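Local coordinates for type 2A phosphatase-associated protein 42 (Saccharomyces cerevisiae, PDB 2V0P) that associates with PP2A-type phosphatase catalytic subunits, inhibits the phosphatase SIT4 and negatively regulates TOR signalling according to the available nitrogen source, at residues H181-E186 and Y204-H209; K71-D76 and Y121-P126; D125-E130 and F170-E175; T17-T22 and G80-R85. One frame throughout, in Å; residues are numbered along the deposited sequence.

Contact 1 (H181-E186 and Y204-H209); sequences HCLELE and YLMRLH. With ZN (zinc ion), chain C.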
# COMPACT_ATOMS: atom_id res chain seq x y z
N HIS A 181 -27.93 -6.72 12.26
CA HIS A 181 -27.92 -8.01 12.92
C HIS A 181 -29.17 -8.21 13.79
O HIS A 181 -29.89 -9.20 13.60
CB HIS A 181 -26.62 -8.15 13.73
CG HIS A 181 -26.33 -9.53 14.23
ND1 HIS A 181 -26.60 -10.66 13.48
CD2 HIS A 181 -25.78 -9.96 15.38
CE1 HIS A 181 -26.24 -11.73 14.17
NE2 HIS A 181 -25.74 -11.33 15.32
N CYS A 182 -29.46 -7.30 14.72
CA CYS A 182 -30.62 -7.49 15.62
C CYS A 182 -31.95 -7.55 14.78
O CYS A 182 -32.83 -8.36 15.08
CB CYS A 182 -30.63 -6.53 16.88
SG CYS A 182 -30.31 -7.21 18.75
N LEU A 183 -32.05 -6.76 13.72
CA LEU A 183 -33.19 -6.81 12.75
C LEU A 183 -33.36 -8.15 12.05
O LEU A 183 -34.43 -8.75 12.15
CB LEU A 183 -33.13 -5.69 11.74
CG LEU A 183 -33.59 -4.32 12.20
CD1 LEU A 183 -33.16 -3.23 11.25
CD2 LEU A 183 -35.09 -4.26 12.45
N GLU A 184 -32.30 -8.67 11.46
CA GLU A 184 -32.33 -10.01 10.87
C GLU A 184 -32.81 -11.08 11.85
O GLU A 184 -33.59 -11.95 11.48
CB GLU A 184 -30.97 -10.38 10.27
CG GLU A 184 -30.60 -9.58 9.04
CD GLU A 184 -29.14 -9.70 8.65
OE1 GLU A 184 -28.34 -10.16 9.49
OE2 GLU A 184 -28.79 -9.33 7.50
N LEU A 185 -32.35 -11.01 13.10
CA LEU A 185 -32.70 -12.00 14.10
C LEU A 185 -34.14 -11.84 14.58
O LEU A 185 -34.82 -12.83 14.80
CB LEU A 185 -31.73 -11.95 15.28
CG LEU A 185 -30.34 -12.52 15.07
CD1 LEU A 185 -29.36 -11.85 16.01
CD2 LEU A 185 -30.34 -14.02 15.28
N GLU A 186 -34.59 -10.61 14.74
CA GLU A 186 -35.99 -10.34 15.09
C GLU A 186 -36.97 -10.88 14.03
O GLU A 186 -38.11 -11.22 14.36
CB GLU A 186 -36.22 -8.85 15.33
CG GLU A 186 -35.68 -8.37 16.66
CD GLU A 186 -36.04 -6.92 16.95
OE1 GLU A 186 -35.76 -6.05 16.10
OE2 GLU A 186 -36.60 -6.67 18.05
N TYR A 204 -34.61 -3.97 5.11
CA TYR A 204 -34.12 -3.70 3.81
C TYR A 204 -33.37 -2.39 3.71
O TYR A 204 -32.33 -2.34 3.06
CB TYR A 204 -35.25 -3.76 2.76
CG TYR A 204 -35.83 -5.14 2.61
CD1 TYR A 204 -35.15 -6.26 3.07
CD2 TYR A 204 -37.03 -5.33 1.95
CE1 TYR A 204 -35.68 -7.56 2.91
CE2 TYR A 204 -37.57 -6.60 1.79
CZ TYR A 204 -36.89 -7.71 2.25
OH TYR A 204 -37.44 -8.97 2.06
N LEU A 205 -33.89 -1.36 4.32
CA LEU A 205 -33.26 -0.07 4.45
C LEU A 205 -31.97 -0.15 5.25
O LEU A 205 -31.06 0.50 4.87
CB LEU A 205 -34.16 0.97 5.04
CG LEU A 205 -35.35 1.31 4.12
CD1 LEU A 205 -36.38 2.04 4.89
CD2 LEU A 205 -34.89 2.12 2.92
N MSE A 206 -31.98 -0.85 6.38
CA MSE A 206 -30.78 -1.03 7.22
C MSE A 206 -29.74 -1.82 6.45
O MSE A 206 -28.52 -1.63 6.62
CB MSE A 206 -31.12 -1.74 8.55
CG MSE A 206 -29.97 -1.72 9.59
SE MSE A 206 -29.54 0.12 10.11
CE MSE A 206 -31.19 0.60 11.06
N ARG A 207 -30.20 -2.76 5.64
CA ARG A 207 -29.28 -3.53 4.87
C ARG A 207 -28.54 -2.57 3.86
O ARG A 207 -27.31 -2.56 3.78
CB ARG A 207 -30.01 -4.73 4.29
CG ARG A 207 -29.21 -5.60 3.37
CD ARG A 207 -29.99 -6.87 3.12
NE ARG A 207 -30.05 -7.67 4.34
CZ ARG A 207 -31.02 -8.52 4.66
NH1 ARG A 207 -32.07 -8.70 3.86
NH2 ARG A 207 -30.94 -9.18 5.81
N LEU A 208 -29.28 -1.70 3.18
CA LEU A 208 -28.63 -0.75 2.28
C LEU A 208 -27.62 0.12 3.07
O LEU A 208 -26.55 0.43 2.60
CB LEU A 208 -29.66 0.13 1.55
CG LEU A 208 -30.48 -0.71 0.58
CD1 LEU A 208 -31.60 0.19 -0.00
CD2 LEU A 208 -29.73 -1.31 -0.55
N HIS A 209 -28.02 0.51 4.27
CA HIS A 209 -27.19 1.34 5.12
C HIS A 209 -25.82 0.64 5.34
O HIS A 209 -24.84 1.28 5.19
CB HIS A 209 -27.91 1.62 6.44
CG HIS A 209 -27.36 2.79 7.19
ND1 HIS A 209 -28.08 3.46 8.16
CD2 HIS A 209 -26.19 3.45 7.06
CE1 HIS A 209 -27.33 4.44 8.63
NE2 HIS A 209 -26.19 4.46 7.98
ZN ZN C . -29.40 -8.25 19.05
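E184 and R207 form the polar half of this contact, and L183 with M206 the apolar half. The salt bridge is made by a single pair of atoms: R207 NH2 donates to E184 OE2 at 2.7 Å, with an N-H...O angle of 162°. The oxygen lies close to the guanidinium plane, at its edge. On the carboxylate the donor arrives from the anti side, turned away from OE1, and the two flat groups are inclined by 40°; one N-H to one oxygen makes the bridge, not a paired, two-oxygen arrangement. Neither CB is aimed squarely at the other helix. The ends make up the difference, E184 by an extended chain beyond CG and R207 by a bend at chi3 (-68°) that swings its guanidinium across.

The apolar contact is just as narrow. L183 CD1 touches the selenomethionine M206 at CB, 3.7 Å away, and at CG, 3.9 Å away, the two side chains crossing at about a right angle. The M206 side chain also touches K179 and L180, about one turn back from L183 on helix 156-186, while L183 also packs on E202 and L203. A zinc ion is modelled beside C182 SG, but its 1.4 Å separation is too short for a normal metal-sulfur bond, so that site is doubtful.

The segments run in opposite directions, the closest CA atoms being those of L183 and M206. This is an antiparallel pairing of successive helices, 156-186 and 199-231, as in the tetratricopeptide repeat-like fold of this N-terminal domain of Tap42.

Contact 2 (K71-D76 and Y121-P126); sequences KFLAVD and YKLLDP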
# COMPACT_ATOMS: atom_id res chain seq x y z
N LYS A 71 -34.66 -3.81 -2.15
CA LYS A 71 -33.56 -4.75 -2.37
C LYS A 71 -32.71 -4.35 -3.59
O LYS A 71 -31.54 -4.43 -3.56
CB LYS A 71 -34.11 -6.14 -2.72
CG LYS A 71 -34.26 -7.08 -1.55
CD LYS A 71 -35.17 -8.30 -1.88
CE LYS A 71 -35.55 -8.51 -3.37
NZ LYS A 71 -37.06 -8.28 -3.59
N PHE A 72 -33.39 -3.95 -4.65
CA PHE A 72 -32.82 -3.71 -5.95
C PHE A 72 -31.91 -2.49 -6.01
O PHE A 72 -31.19 -2.35 -6.93
CB PHE A 72 -33.93 -3.48 -6.98
CG PHE A 72 -34.90 -4.64 -7.11
CD1 PHE A 72 -34.45 -5.94 -7.10
CD2 PHE A 72 -36.26 -4.40 -7.19
CE1 PHE A 72 -35.35 -7.00 -7.18
CE2 PHE A 72 -37.17 -5.45 -7.31
CZ PHE A 72 -36.71 -6.75 -7.30
N LEU A 73 -32.07 -1.56 -5.10
CA LEU A 73 -31.20 -0.41 -5.07
C LEU A 73 -29.75 -0.97 -4.84
O LEU A 73 -28.76 -0.30 -5.10
CB LEU A 73 -31.61 0.48 -3.89
CG LEU A 73 -32.88 1.35 -4.04
CD1 LEU A 73 -33.23 2.12 -2.77
CD2 LEU A 73 -32.77 2.33 -5.22
N ALA A 74 -29.66 -2.17 -4.32
CA ALA A 74 -28.28 -2.82 -4.15
C ALA A 74 -27.65 -3.58 -5.36
O ALA A 74 -26.55 -4.17 -5.23
CB ALA A 74 -28.25 -3.65 -2.99
N VAL A 75 -28.31 -3.57 -6.50
CA VAL A 75 -27.77 -4.26 -7.66
C VAL A 75 -26.33 -3.75 -7.98
O VAL A 75 -25.48 -4.52 -8.14
CB VAL A 75 -28.64 -4.20 -8.91
CG1 VAL A 75 -30.08 -4.63 -8.64
CG2 VAL A 75 -28.59 -2.91 -9.59
N ASP A 76 -26.08 -2.46 -8.00
CA ASP A 76 -24.73 -1.99 -8.24
C ASP A 76 -23.74 -2.38 -7.14
O ASP A 76 -22.55 -2.57 -7.45
CB ASP A 76 -24.72 -0.51 -8.45
CG ASP A 76 -25.48 -0.10 -9.68
OD1 ASP A 76 -25.21 -0.69 -10.73
OD2 ASP A 76 -26.34 0.80 -9.55
N TYR A 121 -31.78 8.97 -3.87
CA TYR A 121 -32.94 8.64 -3.05
C TYR A 121 -32.90 9.25 -1.67
O TYR A 121 -33.73 8.98 -0.82
CB TYR A 121 -33.13 7.15 -2.98
CG TYR A 121 -33.97 6.66 -4.16
CD1 TYR A 121 -33.38 6.36 -5.40
CD2 TYR A 121 -35.35 6.59 -4.06
CE1 TYR A 121 -34.16 5.96 -6.49
CE2 TYR A 121 -36.13 6.17 -5.14
CZ TYR A 121 -35.55 5.88 -6.34
OH TYR A 121 -36.36 5.48 -7.37
N LYS A 122 -31.90 10.10 -1.46
CA LYS A 122 -31.73 10.77 -0.18
C LYS A 122 -31.64 9.74 0.94
O LYS A 122 -32.33 9.86 1.94
CB LYS A 122 -32.86 11.79 0.04
CG LYS A 122 -32.90 12.90 -1.00
CD LYS A 122 -33.68 14.11 -0.52
CE LYS A 122 -32.92 14.87 0.60
NZ LYS A 122 -33.71 15.98 1.23
N LEU A 123 -30.80 8.72 0.75
CA LEU A 123 -30.60 7.66 1.71
C LEU A 123 -29.19 7.62 2.28
O LEU A 123 -28.93 6.92 3.23
CB LEU A 123 -30.97 6.28 1.14
CG LEU A 123 -32.47 5.97 1.00
CD1 LEU A 123 -32.70 4.71 0.18
CD2 LEU A 123 -33.09 5.85 2.39
N LEU A 124 -28.30 8.42 1.74
CA LEU A 124 -26.90 8.24 2.02
C LEU A 124 -26.47 8.85 3.38
O LEU A 124 -26.56 10.03 3.59
CB LEU A 124 -26.06 8.74 0.82
CG LEU A 124 -24.61 8.20 0.71
CD1 LEU A 124 -24.57 6.68 0.72
CD2 LEU A 124 -23.90 8.75 -0.51
N ASP A 125 -26.08 8.00 4.30
CA ASP A 125 -25.35 8.40 5.51
C ASP A 125 -24.40 9.58 5.21
O ASP A 125 -23.64 9.53 4.25
CB ASP A 125 -24.52 7.20 5.98
CG ASP A 125 -24.03 7.35 7.41
OD1 ASP A 125 -23.44 8.40 7.73
OD2 ASP A 125 -24.21 6.40 8.20
N PRO A 126 -24.45 10.64 6.02
CA PRO A 126 -23.63 11.77 5.64
C PRO A 126 -22.11 11.45 5.71
O PRO A 126 -21.34 12.07 5.00
CB PRO A 126 -24.06 12.85 6.60
CG PRO A 126 -24.54 12.13 7.79
CD PRO A 126 -25.14 10.87 7.30
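One face of the Y121 ring is met from across the contact by L73, whose CD2 methyl sits 4.1 Å from ring atom CD1 and equally far from CE1. The methyl stands over that face, displaced toward the rim on the CD1-CE1 side. Leucine and tyrosine side chains meet at a slant. The other methyl of L73, CD1, turns to L123 and meets its CD1 at 4.0 Å, those two side chains crossing nearly at right angles. L73 is thus forked between two partners: chi1 of -76°, with CG anti to the carbonyl carbon, points the branch point at the loop, and the two methyls on CG part toward ring and leucine.

Y121 and L123 can flank the same residue because the chain turns sharply between them. K122, with positive phi, is the C-prime residue of a Schellman motif closing helix 93-120, in which L123 N bonds back to L118 O. L73 is further enclosed by L117 and by L208 of helix 199-231.

With carbon meeting carbon at each of these points, the contact is nondirectional: within it the fit rests on shape and the burial of L73, not on polar pairing, consistent with the loop being packed beside the start of helix 75-83.

Contact 3 (D125-E130 and F170-E175); sequences DPLVGE and FQRNKE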
# COMPACT_ATOMS: atom_id res chain seq x y z
N ASP A 125 -26.08 8.00 4.30
CA ASP A 125 -25.35 8.40 5.51
C ASP A 125 -24.40 9.58 5.21
O ASP A 125 -23.64 9.53 4.25
CB ASP A 125 -24.52 7.20 5.98
CG ASP A 125 -24.03 7.35 7.41
OD1 ASP A 125 -23.44 8.40 7.73
OD2 ASP A 125 -24.21 6.40 8.20
N PRO A 126 -24.45 10.64 6.02
CA PRO A 126 -23.63 11.77 5.64
C PRO A 126 -22.11 11.45 5.71
O PRO A 126 -21.34 12.07 5.00
CB PRO A 126 -24.06 12.85 6.60
CG PRO A 126 -24.54 12.13 7.79
CD PRO A 126 -25.14 10.87 7.30
N LEU A 127 -21.72 10.49 6.54
CA LEU A 127 -20.36 10.03 6.62
C LEU A 127 -19.92 9.48 5.26
O LEU A 127 -18.77 9.67 4.80
CB LEU A 127 -20.24 8.95 7.68
CG LEU A 127 -18.82 8.43 8.04
CD1 LEU A 127 -18.76 7.88 9.45
CD2 LEU A 127 -18.34 7.37 7.07
N VAL A 128 -20.83 8.77 4.60
CA VAL A 128 -20.50 8.15 3.33
C VAL A 128 -20.57 9.18 2.27
O VAL A 128 -19.73 9.21 1.37
CB VAL A 128 -21.40 6.94 3.02
CG1 VAL A 128 -21.11 6.36 1.61
CG2 VAL A 128 -21.20 5.86 4.05
N GLY A 129 -21.57 10.05 2.36
CA GLY A 129 -21.77 11.11 1.40
C GLY A 129 -20.66 12.12 1.34
O GLY A 129 -20.40 12.66 0.27
N GLU A 130 -20.00 12.39 2.47
CA GLU A 130 -18.91 13.35 2.48
C GLU A 130 -17.75 12.82 1.63
O GLU A 130 -17.13 13.56 0.88
CB GLU A 130 -18.45 13.60 3.90
CG GLU A 130 -17.58 14.81 4.02
CD GLU A 130 -16.64 14.71 5.20
OE1 GLU A 130 -16.52 13.60 5.77
OE2 GLU A 130 -16.02 15.73 5.56
N PHE A 170 -15.12 2.95 11.09
CA PHE A 170 -15.17 1.65 11.71
C PHE A 170 -16.31 1.61 12.73
O PHE A 170 -17.16 0.72 12.67
CB PHE A 170 -13.78 1.29 12.31
CG PHE A 170 -13.75 -0.01 13.04
CD1 PHE A 170 -13.18 -1.13 12.48
CD2 PHE A 170 -14.29 -0.12 14.30
CE1 PHE A 170 -13.16 -2.32 13.16
CE2 PHE A 170 -14.28 -1.32 14.98
CZ PHE A 170 -13.70 -2.42 14.39
N GLN A 171 -16.35 2.58 13.63
CA GLN A 171 -17.41 2.63 14.62
C GLN A 171 -18.79 2.69 13.95
O GLN A 171 -19.68 1.97 14.38
CB GLN A 171 -17.21 3.79 15.59
CG GLN A 171 -16.04 3.58 16.57
CD GLN A 171 -16.25 2.38 17.50
OE1 GLN A 171 -17.21 2.32 18.27
NE2 GLN A 171 -15.32 1.42 17.44
N ARG A 172 -18.95 3.51 12.93
CA ARG A 172 -20.24 3.68 12.29
C ARG A 172 -20.68 2.36 11.63
O ARG A 172 -21.82 1.93 11.78
CB ARG A 172 -20.22 4.81 11.27
CG ARG A 172 -21.57 5.09 10.59
CD ARG A 172 -22.66 5.51 11.61
NE ARG A 172 -23.86 6.07 10.99
CZ ARG A 172 -25.03 6.19 11.60
NH1 ARG A 172 -25.19 5.84 12.88
NH2 ARG A 172 -26.06 6.71 10.94
N ASN A 173 -19.74 1.71 10.96
CA ASN A 173 -19.92 0.42 10.35
C ASN A 173 -20.35 -0.64 11.34
O ASN A 173 -21.29 -1.39 11.08
CB ASN A 173 -18.58 0.02 9.74
CG ASN A 173 -18.72 -0.76 8.47
OD1 ASN A 173 -19.80 -1.00 7.99
ND2 ASN A 173 -17.60 -1.13 7.90
N LYS A 174 -19.68 -0.70 12.48
CA LYS A 174 -20.03 -1.59 13.58
C LYS A 174 -21.44 -1.30 14.11
O LYS A 174 -22.20 -2.20 14.37
CB LYS A 174 -19.01 -1.44 14.71
CG LYS A 174 -19.15 -2.44 15.83
CD LYS A 174 -17.94 -2.39 16.76
CE LYS A 174 -18.33 -2.71 18.19
NZ LYS A 174 -19.13 -1.60 18.82
N GLU A 175 -21.76 -0.03 14.27
CA GLU A 175 -23.05 0.36 14.79
C GLU A 175 -24.17 -0.20 13.88
O GLU A 175 -25.04 -0.94 14.33
CB GLU A 175 -23.11 1.87 14.87
CG GLU A 175 -24.31 2.43 15.60
CD GLU A 175 -24.44 3.94 15.44
OE1 GLU A 175 -23.57 4.56 14.78
OE2 GLU A 175 -25.42 4.50 15.98
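D125, the N-cap residue of helix 126-133, also forms a salt bridge to R172 of helix 156-186, so one carboxylate serves two purposes. Its OD1 accepts from L127 N at 3.0 Å, the capping bond, while OD2 faces the arginine. R172 NE donates to D125 OD2 at 2.8 Å, with an N-H...O angle of 156°, meeting the syn lone pair of OD2 on the side of OD1. R172 NH2 adds a weak bond to the same oxygen at 3.3 Å. The carboxylate and guanidinium planes stand 77° apart, consistent with both N-H groups converging on one oxygen rather than pairing one to one with two.

The guanidinium is held at a further edge: R172 NH1 donates to E175 OE1, one turn along its own helix, at 2.8 Å. That bond lies in the guanidinium plane but meets the E175 carboxylate from above its plane. Bent at chi2 (61°), the arginine chain carries the group past L127, whose CD1 lies 3.9 Å from R172 CB. A methionine in place of R172 would probably leave D125 OD2 without its charged mate on this helix and E175 free to turn, although the capping bond to L127 N could persist.

Buried OD2 has another partner, H209 NE2 of helix 199-231, so donors from two helices satisfy it and would be expected to favour the ionised carboxylate. H209 packs on R172 as well, and V128 and N173 both touch L213. Helix 199-231 thus touches both helix 126-133 and helix 156-186 where they meet.

Contact 4 (T17-T22 and G80-R85); sequences TKLEHT and GLLISR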
# COMPACT_ATOMS: atom_id res chain seq x y z
N THR A 17 -22.80 -18.03 -0.89
CA THR A 17 -22.49 -19.41 -0.69
C THR A 17 -21.22 -19.83 -1.44
O THR A 17 -20.52 -20.71 -0.98
CB THR A 17 -23.67 -20.31 -1.07
OG1 THR A 17 -24.03 -20.08 -2.44
CG2 THR A 17 -24.89 -19.99 -0.20
N LYS A 18 -20.92 -19.20 -2.56
CA LYS A 18 -19.89 -19.71 -3.46
C LYS A 18 -18.91 -18.70 -3.99
O LYS A 18 -17.83 -19.08 -4.43
CB LYS A 18 -20.52 -20.45 -4.67
CG LYS A 18 -21.26 -21.68 -4.31
CD LYS A 18 -21.47 -22.57 -5.51
CE LYS A 18 -21.83 -23.99 -5.07
NZ LYS A 18 -20.66 -24.67 -4.44
N LEU A 19 -19.25 -17.43 -4.00
CA LEU A 19 -18.39 -16.45 -4.62
C LEU A 19 -17.72 -15.51 -3.63
O LEU A 19 -16.63 -15.05 -3.90
CB LEU A 19 -19.13 -15.64 -5.71
CG LEU A 19 -19.82 -16.55 -6.75
CD1 LEU A 19 -20.87 -15.79 -7.62
CD2 LEU A 19 -18.80 -17.20 -7.60
N GLU A 20 -18.39 -15.22 -2.50
CA GLU A 20 -17.80 -14.35 -1.50
C GLU A 20 -16.45 -14.91 -1.00
O GLU A 20 -15.45 -14.21 -0.99
CB GLU A 20 -18.72 -14.14 -0.32
CG GLU A 20 -18.25 -12.99 0.56
CD GLU A 20 -19.28 -12.59 1.59
OE1 GLU A 20 -20.33 -13.27 1.72
OE2 GLU A 20 -19.03 -11.57 2.28
N HIS A 21 -16.48 -16.16 -0.58
CA HIS A 21 -15.32 -16.90 -0.16
C HIS A 21 -15.40 -18.18 -0.97
O HIS A 21 -16.50 -18.68 -1.24
CB HIS A 21 -15.44 -17.26 1.31
CG HIS A 21 -15.64 -16.08 2.21
ND1 HIS A 21 -14.67 -15.11 2.39
CD2 HIS A 21 -16.69 -15.70 2.97
CE1 HIS A 21 -15.12 -14.19 3.23
NE2 HIS A 21 -16.34 -14.53 3.60
N THR A 22 -14.24 -18.68 -1.37
CA THR A 22 -14.16 -19.99 -2.00
C THR A 22 -13.02 -20.84 -1.42
O THR A 22 -12.02 -20.29 -0.96
CB THR A 22 -14.04 -19.87 -3.53
OG1 THR A 22 -14.09 -21.17 -4.11
CG2 THR A 22 -12.75 -19.16 -3.96
N GLY A 80 -20.38 -4.43 -7.90
CA GLY A 80 -19.10 -4.07 -7.25
C GLY A 80 -18.35 -5.21 -6.65
O GLY A 80 -17.18 -5.41 -6.95
N LEU A 81 -19.02 -5.96 -5.82
CA LEU A 81 -18.48 -7.08 -5.13
C LEU A 81 -18.05 -8.24 -6.10
O LEU A 81 -16.99 -8.86 -5.94
CB LEU A 81 -19.46 -7.59 -4.13
CG LEU A 81 -19.82 -6.78 -2.91
CD1 LEU A 81 -20.85 -7.55 -2.18
CD2 LEU A 81 -18.56 -6.54 -2.05
N LEU A 82 -18.89 -8.51 -7.08
CA LEU A 82 -18.59 -9.61 -7.99
C LEU A 82 -17.45 -9.28 -8.94
O LEU A 82 -16.59 -10.10 -9.11
CB LEU A 82 -19.84 -9.99 -8.81
CG LEU A 82 -21.02 -10.48 -7.97
CD1 LEU A 82 -22.27 -10.35 -8.84
CD2 LEU A 82 -20.90 -11.84 -7.61
N ILE A 83 -17.49 -8.11 -9.55
CA ILE A 83 -16.50 -7.68 -10.48
C ILE A 83 -15.09 -7.60 -9.83
O ILE A 83 -14.14 -7.99 -10.42
CB ILE A 83 -16.87 -6.34 -11.13
CG1 ILE A 83 -18.18 -6.49 -11.93
CG2 ILE A 83 -15.75 -5.90 -12.12
CD1 ILE A 83 -18.62 -5.33 -12.51
N SER A 84 -14.99 -7.13 -8.60
CA SER A 84 -13.65 -7.01 -8.00
C SER A 84 -12.94 -8.37 -7.89
O SER A 84 -11.72 -8.43 -7.71
CB SER A 84 -13.76 -6.34 -6.63
OG SER A 84 -14.38 -7.19 -5.73
N ARG A 85 -13.72 -9.45 -8.09
CA ARG A 85 -13.25 -10.78 -7.88
C ARG A 85 -12.82 -11.52 -9.21
O ARG A 85 -12.28 -12.59 -9.14
CB ARG A 85 -14.30 -11.60 -7.13
CG ARG A 85 -14.34 -11.45 -5.65
CD ARG A 85 -15.67 -11.86 -5.06
NE ARG A 85 -15.60 -11.81 -3.59
CZ ARG A 85 -15.70 -10.71 -2.87
NH1 ARG A 85 -15.95 -9.54 -3.43
NH2 ARG A 85 -15.57 -10.77 -1.55
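L19 with L82, and R85 with the backbone of E20, make a mixed contact in which the C-terminal part of helix 4-19 meets that of helix 75-83. The apolar part is one methyl pair, L19 CD1 and L82 CD2 at 4.0 Å, near the point where the two backbones come nearest; the L82 side chain does not leave its backbone straight toward the other segment, yet its end comes nearer.

The polar part depends on the R85 side chain, fully extended from CG to NE after CG is placed beside the backbone N (chi1 -82°). Its guanidinium works between two carbonyls, both at its edge. NH1 turns back to L81 O, four residues earlier in the chain, a bond of 2.8 Å with an N-H...O angle of 150°, the donor lying well off the carbonyl plane. NH2 points across to E20 O, a weak bond at 3.5 Å. L19 O lies 3.4 Å from R85 NE. The E20 side chain contributes through CG, 4.1 Å from R85 NH2, whereas its carboxylate stays apart: E20 OE2 lies 5.2 Å from R85 NH2, not in contact, where any attraction would probably be modest. Putting a leucine at R85 would probably leave L81 O and E20 O without this donor, and residues L19-E20 less firmly tied to the 80-85 segment.

Y15 of helix 4-19 lies against E20, L82 and R85. From helix 29-52, Y31 packs on R85 and its hydroxyl bonds to L19 O, while I39 touches L82. L81 and S84 face helices 93-120 and 199-231, and R85 also packs on K154 of the second subunit.

From the N terminus, contact 4 comes first: T17-T22 meets G80-R85, closing a loop that holds helix 29-52. Contact 2 opens inside that loop, at K71-D76, and closes beyond it at Y121-P126 after helix 93-120, so the two cross, both using helix 75-83 but lying on opposite sides of the chain's centre. Contact 3 starts where contact 2 ends, sharing D125 and P126, and reaches helix 156-186. Contact 1 follows in series, closing a short, partly unmodelled link between helices 156-186 and 199-231. Through H209 and L208, helix 199-231 also reaches contacts 2 and 3, tying all three together.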